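Local coordinates for probable ABC transporter phosphite binding protein PhnD1 (PDB 5LQ5) that binds inorganic phosphite strongly, and methylphosphonate and phosphate only very weakly, probably as the solute-binding component of an ABC transporter, at residues V93-K98 with S192-F197; D159-L164 with G173-Q178; L114-F119 with H146-K151. All coordinates share one frame; numbering follows the deposited sequence.

Interaction 1 of 3, residues V93-K98 with S192-F197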
loop_
_atom_site.group_PDB
_atom_site.type_symbol
_atom_site.label_atom_id
_atom_site.label_comp_id
_atom_site.label_asym_id
_atom_site.label_seq_id
_atom_site.Cartn_x
_atom_site.Cartn_y
_atom_site.Cartn_z
ATOM N N VAL A 93 -8.023 1.464 8.968
ATOM C CA VAL A 93 -8.433 1.392 10.363
ATOM C C VAL A 93 -7.582 2.304 11.222
ATOM O O VAL A 93 -6.372 2.516 10.986
ATOM C CB VAL A 93 -8.384 -0.040 10.936
ATOM C CG1 VAL A 93 -9.368 -0.913 10.173
ATOM C CG2 VAL A 93 -6.968 -0.647 10.916
ATOM N N PHE A 94 -8.258 2.912 12.179
ATOM C CA PHE A 94 -7.629 3.523 13.319
ATOM C C PHE A 94 -7.633 2.518 14.457
ATOM O O PHE A 94 -8.669 1.909 14.745
ATOM C CB PHE A 94 -8.348 4.793 13.739
ATOM C CG PHE A 94 -8.136 5.969 12.801
ATOM C CD1 PHE A 94 -7.297 7.011 13.135
ATOM C CD2 PHE A 94 -8.799 6.037 11.597
ATOM C CE1 PHE A 94 -7.145 8.102 12.290
ATOM C CE2 PHE A 94 -8.639 7.116 10.722
ATOM C CZ PHE A 94 -7.801 8.151 11.064
ATOM N N VAL A 95 -6.492 2.353 15.103
ATOM C CA VAL A 95 -6.316 1.468 16.241
ATOM C C VAL A 95 -5.792 2.235 17.441
ATOM O O VAL A 95 -5.058 3.248 17.286
ATOM C CB VAL A 95 -5.417 0.273 15.942
ATOM C CG1 VAL A 95 -5.974 -0.566 14.814
ATOM C CG2 VAL A 95 -3.991 0.672 15.663
ATOM N N VAL A 96 -6.162 1.751 18.629
ATOM C CA VAL A 96 -5.723 2.331 19.888
ATOM C C VAL A 96 -5.188 1.276 20.829
ATOM O O VAL A 96 -5.602 0.116 20.781
ATOM C CB VAL A 96 -6.811 3.144 20.598
ATOM C CG1 VAL A 96 -7.191 4.374 19.773
ATOM C CG2 VAL A 96 -8.044 2.280 20.861
ATOM N N ASN A 97 -4.250 1.695 21.676
ATOM C CA ASN A 97 -3.683 0.842 22.704
ATOM C C ASN A 97 -4.781 0.670 23.773
ATOM O O ASN A 97 -5.470 1.624 24.140
ATOM C CB ASN A 97 -2.442 1.465 23.312
ATOM C CG ASN A 97 -1.740 0.547 24.288
ATOM O OD1 ASN A 97 -2.226 0.316 25.381
ATOM N ND2 ASN A 97 -0.597 0.009 23.893
ATOM N N LYS A 98 -4.941 -0.579 24.224
ATOM C CA LYS A 98 -5.927 -0.928 25.278
ATOM C C LYS A 98 -5.808 -0.163 26.564
ATOM O O LYS A 98 -6.791 0.023 27.272
ATOM C CB LYS A 98 -5.754 -2.367 25.669
ATOM C CG LYS A 98 -6.404 -3.264 24.666
ATOM C CD LYS A 98 -6.280 -4.697 25.104
ATOM C CE LYS A 98 -6.102 -5.585 23.907
ATOM N NZ LYS A 98 -7.341 -5.689 23.114
ATOM N N SER A 192 -1.821 -7.972 20.624
ATOM C CA SER A 192 -2.332 -8.251 21.985
ATOM C C SER A 192 -2.813 -7.040 22.754
ATOM O O SER A 192 -3.742 -7.124 23.538
ATOM C CB SER A 192 -1.262 -8.971 22.851
ATOM O OG SER A 192 -0.908 -10.200 22.268
ATOM N N ASN A 193 -2.171 -5.899 22.533
ATOM C CA ASN A 193 -2.506 -4.673 23.295
ATOM C C ASN A 193 -3.288 -3.657 22.509
ATOM O O ASN A 193 -3.468 -2.531 22.975
ATOM C CB ASN A 193 -1.264 -4.008 23.842
ATOM C CG ASN A 193 -0.388 -4.947 24.614
ATOM O OD1 ASN A 193 0.817 -5.074 24.346
ATOM N ND2 ASN A 193 -0.968 -5.609 25.576
ATOM N N LEU A 194 -3.813 -4.089 21.362
ATOM C CA LEU A 194 -4.568 -3.233 20.440
ATOM C C LEU A 194 -6.020 -3.545 20.275
ATOM O O LEU A 194 -6.431 -4.716 20.229
ATOM C CB LEU A 194 -3.990 -3.324 19.022
ATOM C CG LEU A 194 -2.582 -2.814 18.876
ATOM C CD1 LEU A 194 -2.145 -2.867 17.417
ATOM C CD2 LEU A 194 -2.481 -1.401 19.421
ATOM N N GLU A 195 -6.765 -2.467 20.084
ATOM C CA GLU A 195 -8.204 -2.509 19.813
ATOM C C GLU A 195 -8.516 -1.682 18.571
ATOM O O GLU A 195 -7.941 -0.608 18.362
ATOM C CB GLU A 195 -9.020 -1.920 20.979
ATOM C CG GLU A 195 -9.038 -2.741 22.250
ATOM C CD GLU A 195 -10.113 -3.830 22.280
ATOM O OE1 GLU A 195 -10.637 -4.236 21.217
ATOM O OE2 GLU A 195 -10.446 -4.283 23.395
ATOM N N LEU A 196 -9.439 -2.176 17.762
ATOM C CA LEU A 196 -10.021 -1.393 16.656
ATOM C C LEU A 196 -10.817 -0.220 17.206
ATOM O O LEU A 196 -11.736 -0.400 18.033
ATOM C CB LEU A 196 -10.892 -2.254 15.730
ATOM C CG LEU A 196 -11.652 -1.538 14.606
ATOM C CD1 LEU A 196 -10.661 -1.077 13.536
ATOM C CD2 LEU A 196 -12.730 -2.410 13.981
ATOM N N PHE A 197 -10.511 0.953 16.669
ATOM C CA PHE A 197 -11.134 2.241 17.056
ATOM C C PHE A 197 -12.152 2.737 16.053
ATOM O O PHE A 197 -13.262 3.133 16.431
ATOM C CB PHE A 197 -10.074 3.313 17.382
ATOM C CG PHE A 197 -10.634 4.629 17.879
ATOM C CD1 PHE A 197 -11.209 4.737 19.131
ATOM C CD2 PHE A 197 -10.576 5.772 17.100
ATOM C CE1 PHE A 197 -11.724 5.942 19.573
ATOM C CE2 PHE A 197 -11.054 6.980 17.555
ATOM C CZ PHE A 197 -11.671 7.060 18.805
#

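Interaction 2 of 3, residues D159-L164 with G173-Q178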
loop_
_atom_site.group_PDB
_atom_site.type_symbol
_atom_site.label_atom_id
_atom_site.label_comp_id
_atom_site.label_asym_id
_atom_site.label_seq_id
_atom_site.Cartn_x
_atom_site.Cartn_y
_atom_site.Cartn_z
ATOM N N ASP A 159 2.943 -2.709 9.148
ATOM C CA ASP A 159 3.396 -3.628 10.253
ATOM C C ASP A 159 4.077 -2.804 11.361
ATOM O O ASP A 159 3.859 -3.027 12.559
ATOM C CB ASP A 159 4.320 -4.727 9.760
ATOM C CG ASP A 159 3.614 -5.811 8.984
ATOM O OD1 ASP A 159 2.377 -6.015 9.155
ATOM O OD2 ASP A 159 4.355 -6.505 8.244
ATOM N N ALA A 160 4.849 -1.789 10.950
ATOM C CA ALA A 160 5.532 -0.964 11.947
ATOM C C ALA A 160 4.587 -0.092 12.783
ATOM O O ALA A 160 4.828 0.122 13.963
ATOM C CB ALA A 160 6.609 -0.116 11.318
ATOM N N THR A 161 3.483 0.347 12.179
ATOM C CA THR A 161 2.463 1.101 12.902
ATOM C C THR A 161 1.839 0.240 13.999
ATOM O O THR A 161 1.750 0.647 15.125
ATOM C CB THR A 161 1.383 1.590 11.933
ATOM O OG1 THR A 161 2.009 2.445 10.982
ATOM C CG2 THR A 161 0.278 2.316 12.616
ATOM N N ILE A 162 1.474 -0.989 13.625
ATOM C CA ILE A 162 0.907 -1.943 14.598
ATOM C C ILE A 162 1.905 -2.111 15.757
ATOM O O ILE A 162 1.524 -2.049 16.920
ATOM C CB ILE A 162 0.600 -3.305 13.938
ATOM C CG1 ILE A 162 -0.599 -3.172 13.001
ATOM C CG2 ILE A 162 0.384 -4.384 15.002
ATOM C CD1 ILE A 162 -0.764 -4.360 12.057
ATOM N N ALA A 163 3.175 -2.310 15.422
ATOM C CA ALA A 163 4.175 -2.629 16.458
ATOM C C ALA A 163 4.362 -1.475 17.442
ATOM O O ALA A 163 4.469 -1.672 18.668
ATOM C CB ALA A 163 5.508 -3.035 15.836
ATOM N N LEU A 164 4.322 -0.258 16.923
ATOM C CA LEU A 164 4.494 0.945 17.738
ATOM C C LEU A 164 3.322 1.195 18.681
ATOM O O LEU A 164 3.510 1.579 19.829
ATOM C CB LEU A 164 4.690 2.176 16.859
ATOM C CG LEU A 164 6.051 2.322 16.184
ATOM C CD1 LEU A 164 5.932 3.403 15.105
ATOM C CD2 LEU A 164 7.190 2.620 17.161
ATOM N N GLY A 173 -2.854 4.876 16.139
ATOM C CA GLY A 173 -2.336 4.977 14.779
ATOM C C GLY A 173 -3.353 4.563 13.733
ATOM O O GLY A 173 -4.484 4.194 14.067
ATOM N N ALA A 174 -2.983 4.694 12.473
ATOM C CA ALA A 174 -3.807 4.327 11.342
ATOM C C ALA A 174 -3.067 3.498 10.351
ATOM O O ALA A 174 -1.878 3.735 10.090
ATOM C CB ALA A 174 -4.378 5.562 10.662
ATOM N N LEU A 175 -3.775 2.548 9.755
ATOM C CA LEU A 175 -3.155 1.633 8.792
ATOM C C LEU A 175 -4.153 0.982 7.848
ATOM O O LEU A 175 -5.361 1.049 8.044
ATOM C CB LEU A 175 -2.311 0.558 9.494
ATOM C CG LEU A 175 -3.107 -0.446 10.321
ATOM C CD1 LEU A 175 -2.422 -1.800 10.205
ATOM C CD2 LEU A 175 -3.225 0.011 11.765
ATOM N N ASN A 176 -3.581 0.332 6.847
ATOM C CA ASN A 176 -4.232 -0.597 5.894
ATOM C C ASN A 176 -5.114 -1.622 6.659
ATOM O O ASN A 176 -4.627 -2.356 7.508
ATOM C CB ASN A 176 -3.088 -1.269 5.134
ATOM C CG ASN A 176 -3.511 -2.348 4.178
ATOM O OD1 ASN A 176 -4.422 -3.123 4.456
ATOM N ND2 ASN A 176 -2.817 -2.439 3.045
ATOM N N LYS A 177 -6.393 -1.710 6.325
ATOM C CA LYS A 177 -7.347 -2.587 7.084
ATOM C C LYS A 177 -7.038 -4.083 6.849
ATOM O O LYS A 177 -7.131 -4.901 7.766
ATOM C CB LYS A 177 -8.795 -2.277 6.689
ATOM C CG LYS A 177 -9.830 -3.232 7.303
ATOM C CD LYS A 177 -11.217 -2.631 7.106
ATOM C CE LYS A 177 -12.313 -3.475 7.748
ATOM N NZ LYS A 177 -12.663 -4.623 6.880
ATOM N N GLN A 178 -6.652 -4.428 5.619
ATOM C CA GLN A 178 -6.240 -5.821 5.292
ATOM C C GLN A 178 -5.031 -6.298 6.108
ATOM O O GLN A 178 -4.972 -7.416 6.568
ATOM C CB GLN A 178 -5.951 -5.986 3.790
ATOM C CG GLN A 178 -5.843 -7.428 3.338
ATOM C CD GLN A 178 -7.181 -8.154 3.408
ATOM O OE1 GLN A 178 -8.130 -7.755 2.747
ATOM N NE2 GLN A 178 -7.258 -9.220 4.214
HETATM O O HOH W 1 0.275 2.591 8.743
#

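Interaction 3 of 3, residues L114-F119 with H146-K151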
loop_
_atom_site.group_PDB
_atom_site.type_symbol
_atom_site.label_atom_id
_atom_site.label_comp_id
_atom_site.label_asym_id
_atom_site.label_seq_id
_atom_site.Cartn_x
_atom_site.Cartn_y
_atom_site.Cartn_z
ATOM N N LEU A 114 -8.979 11.552 19.662
ATOM C CA LEU A 114 -7.531 11.319 19.480
ATOM C C LEU A 114 -6.636 12.512 19.751
ATOM O O LEU A 114 -5.395 12.412 19.770
ATOM C CB LEU A 114 -7.263 10.716 18.108
ATOM C CG LEU A 114 -8.006 9.400 17.837
ATOM C CD1 LEU A 114 -7.711 8.905 16.433
ATOM C CD2 LEU A 114 -7.679 8.298 18.843
ATOM N N LYS A 115 -7.253 13.662 19.956
ATOM C CA LYS A 115 -6.500 14.868 20.309
ATOM C C LYS A 115 -5.726 14.657 21.628
ATOM O O LYS A 115 -6.197 13.963 22.527
ATOM C CB LYS A 115 -7.438 16.068 20.425
ATOM C CG LYS A 115 -8.050 16.540 19.119
ATOM C CD LYS A 115 -8.825 17.832 19.373
ATOM C CE LYS A 115 -9.136 18.615 18.119
ATOM N NZ LYS A 115 -9.523 19.994 18.506
ATOM N N ASN A 116 -4.536 15.262 21.701
ATOM C CA ASN A 116 -3.638 15.171 22.871
ATOM C C ASN A 116 -3.169 13.742 23.176
ATOM O O ASN A 116 -2.793 13.425 24.305
ATOM C CB ASN A 116 -4.243 15.846 24.118
ATOM C CG ASN A 116 -3.176 16.254 25.164
ATOM O OD1 ASN A 116 -2.061 16.737 24.832
ATOM N ND2 ASN A 116 -3.524 16.074 26.449
ATOM N N LEU A 117 -3.206 12.872 22.158
ATOM C CA LEU A 117 -2.612 11.538 22.259
ATOM C C LEU A 117 -1.368 11.513 21.398
ATOM O O LEU A 117 -1.195 12.351 20.495
ATOM C CB LEU A 117 -3.575 10.446 21.808
ATOM C CG LEU A 117 -4.848 10.258 22.642
ATOM C CD1 LEU A 117 -5.669 9.113 22.057
ATOM C CD2 LEU A 117 -4.519 9.977 24.098
ATOM N N ARG A 118 -0.510 10.541 21.670
ATOM C CA ARG A 118 0.651 10.256 20.830
ATOM C C ARG A 118 0.175 9.410 19.640
ATOM O O ARG A 118 -0.332 8.293 19.822
ATOM C CB ARG A 118 1.727 9.533 21.624
ATOM C CG ARG A 118 2.292 10.348 22.779
ATOM C CD ARG A 118 3.139 9.486 23.705
ATOM N NE ARG A 118 2.365 8.323 24.123
ATOM C CZ ARG A 118 2.888 7.178 24.539
ATOM N NH1 ARG A 118 4.182 7.045 24.619
ATOM N NH2 ARG A 118 2.113 6.169 24.858
ATOM N N PHE A 119 0.276 9.958 18.435
ATOM C CA PHE A 119 -0.349 9.354 17.232
ATOM C C PHE A 119 0.729 9.107 16.180
ATOM O O PHE A 119 1.593 9.957 15.945
ATOM C CB PHE A 119 -1.442 10.266 16.643
ATOM C CG PHE A 119 -2.166 9.656 15.498
ATOM C CD1 PHE A 119 -3.283 8.870 15.718
ATOM C CD2 PHE A 119 -1.676 9.765 14.214
ATOM C CE1 PHE A 119 -3.943 8.241 14.665
ATOM C CE2 PHE A 119 -2.324 9.161 13.155
ATOM C CZ PHE A 119 -3.439 8.379 13.376
ATOM N N HIS A 146 -2.584 19.030 16.887
ATOM C CA HIS A 146 -3.412 18.664 18.060
ATOM C C HIS A 146 -2.944 17.435 18.813
ATOM O O HIS A 146 -3.451 17.127 19.882
ATOM C CB HIS A 146 -4.858 18.460 17.657
ATOM C CG HIS A 146 -5.506 19.704 17.133
ATOM N ND1 HIS A 146 -6.335 19.707 16.037
ATOM C CD2 HIS A 146 -5.429 20.995 17.544
ATOM C CE1 HIS A 146 -6.761 20.936 15.804
ATOM N NE2 HIS A 146 -6.216 21.740 16.697
ATOM N N PHE A 147 -2.043 16.683 18.218
ATOM C CA PHE A 147 -1.487 15.523 18.886
ATOM C C PHE A 147 -0.476 15.921 19.944
ATOM O O PHE A 147 0.072 17.028 19.908
ATOM C CB PHE A 147 -0.885 14.562 17.865
ATOM C CG PHE A 147 -1.905 13.958 16.902
ATOM C CD1 PHE A 147 -3.092 13.395 17.358
ATOM C CD2 PHE A 147 -1.648 13.916 15.540
ATOM C CE1 PHE A 147 -3.999 12.829 16.484
ATOM C CE2 PHE A 147 -2.542 13.334 14.667
ATOM C CZ PHE A 147 -3.719 12.795 15.135
ATOM N N LYS A 148 -0.255 14.998 20.880
ATOM C CA LYS A 148 0.787 15.130 21.910
ATOM C C LYS A 148 2.118 15.413 21.186
ATOM O O LYS A 148 2.503 14.694 20.250
ATOM C CB LYS A 148 0.823 13.865 22.813
ATOM C CG LYS A 148 1.742 13.920 24.032
ATOM C CD LYS A 148 1.250 14.888 25.089
ATOM C CE LYS A 148 0.153 14.319 25.963
ATOM N NZ LYS A 148 -0.329 15.357 26.925
ATOM N N GLY A 149 2.793 16.493 21.576
ATOM C CA GLY A 149 4.029 16.928 20.896
ATOM C C GLY A 149 3.871 17.792 19.644
ATOM O O GLY A 149 4.857 18.217 19.050
ATOM N N LYS A 150 2.624 18.080 19.283
ATOM C CA LYS A 150 2.219 18.880 18.087
ATOM C C LYS A 150 2.789 18.293 16.790
ATOM O O LYS A 150 3.041 18.982 15.787
ATOM C CB LYS A 150 2.558 20.376 18.257
ATOM C CG LYS A 150 2.244 20.906 19.663
ATOM C CD LYS A 150 1.535 22.248 19.674
ATOM C CE LYS A 150 1.126 22.614 21.099
ATOM N NZ LYS A 150 0.068 23.659 21.132
ATOM N N LYS A 151 2.952 16.978 16.820
ATOM C CA LYS A 151 3.480 16.243 15.675
ATOM C C LYS A 151 2.935 14.829 15.690
ATOM O O LYS A 151 2.396 14.371 16.667
ATOM C CB LYS A 151 5.010 16.252 15.644
ATOM C CG LYS A 151 5.674 15.502 16.763
ATOM C CD LYS A 151 7.169 15.745 16.760
ATOM C CE LYS A 151 7.888 14.544 17.348
ATOM N NZ LYS A 151 9.353 14.729 17.498
HETATM O O HOH W 2 1.965 12.410 18.514
#

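Interaction 1 of 3, residues V93-K98 with S192-F197
The F197 ring takes F94 at its edge, where CD2 lies 4.1 Å from CB of F94 close to the ring plane, and the CG1 methyl of V96 comes in obliquely at 3.9 Å from CG of F197. CG of F197 is anti to the backbone N (chi1 -176°), which carries the ring over the V96 side of the sheet. V96 and E195 form an antiparallel hydrogen-bonded pair, V96 N to E195 O at 3.0 Å and E195 N to V96 O at 2.9 Å. F197 N continues the ladder to F94 O. The other face holds V95, L194 and L196, with CD1 of L196 reaching CG1 of V93 at 3.6 Å. Beyond the last strand pair, K98 N is gripped by N193 O at 2.7 Å. The bent K98 chain folds back so that NZ hydrogen-bonds L194 O at 3.2 Å from above the carbonyl plane, and NZ also forms a salt bridge with OE2 of the poorly ordered E195. Strand 194-199 is the outermost strand of a five-stranded sheet; strand 172-176 flanks 92-97 across from it, W180 of helix 177-186 packs on V93, V95 and L194, and helix 158-167 meets L194.

Interaction 2 of 3, residues D159-L164 with G173-Q178
G173 faces T161 across a beta-alpha-beta crossover, in which helix 158-167 joins the parallel strands 153-154 and 172-176 and packs on the sheet of this lobe of the periplasmic binding protein fold. G173 CA lies 4.3 Å from CG2 of T161; a beta carbon here would be tight against that methyl, and the strand passes this close to the helix because glycine has no side chain. At A174 the side chain points away from the helix and the backbone makes the contact: its O lies 3.6 Å from CG2 of T161. A water donates to A174 O at 2.8 Å and hydrogen-bonds with T161 OG1 at 2.8 Å, filling in where hydroxyl and carbonyl do not meet directly. The T161 hydroxyl also bonds S155 OG and S157 O, which probably fixes its rotation. L175 turns back toward the helix. Its CG stands between backbone N and carbonyl carbon (chi1 68°), directing CD1 against I162, whose CG1 and CD1 are both 3.6 Å away; the two side chains meet at about a right angle. Here the strand nears the ligand, the L175 side chain lying about 8 Å from the bound phosphite. N176 then N-caps helix 177-186, its OD1 accepting from V179 N, while its ND2 bonds the OH of Y206, a residue of the phosphite pocket.

Interaction 3 of 3, residues L114-F119 with H146-K151
F147 meets F119 beside the type II beta turn from L114 to L117, in a place where two loops run side by side into the neighbouring parallel strands 119-121 and 153-154. The two ring planes are only 8° apart but offset, leaving little of one ring over the other; what sits over the centre of the F147 ring is CB of F119, 3.5 Å from the centroid, a CH-pi contact. L114 O lies in the ring plane at the F147 edge, 3.5 Å from CD1. With an alanine here in place of F147 the ring against F119 CB is gone, and a gap would probably open beside F119 and L114 O. Backbone bonds hold this arrangement in place: N116 N donates to H146 O at 2.8 Å, and K148 N to L117 O at 2.8 Å. Farther out, the K148 chain, bent at chi2 and chi3, brings NZ to N116 OD1 at 3.0 Å, from above the amide plane. K115 stretches alongside H146 and lays CE over one face of the imidazole, whose ND1 is engaged by E143 N. On the strand side, one water joins both loops, accepting from F119 N at 3.0 Å and donating to K148 O at 2.9 Å and K151 O at 2.7 Å.

Overall arrangement
All three contacts belong to one lobe and are built around its five-stranded sheet. Interactions 1 and 2 share it directly, since strands 92-97 and 172-176 are neighbours there: V93 N lies 2.8 Å from L175 O and V95 N 2.9 Å from G173 O. Interaction 2 is fully buried and closest to the phosphite, and it relies on methyl packing and a bridging water. Interaction 1, at the sheet's outer edge, is a backbone ladder with charged groups at its exposed end. Interaction 3 is the most peripheral, combining loop backbone bonds, aromatic packing and surface lysines; its L114 and F119 pack on F94, and F119 also reaches G173, tying it to both others.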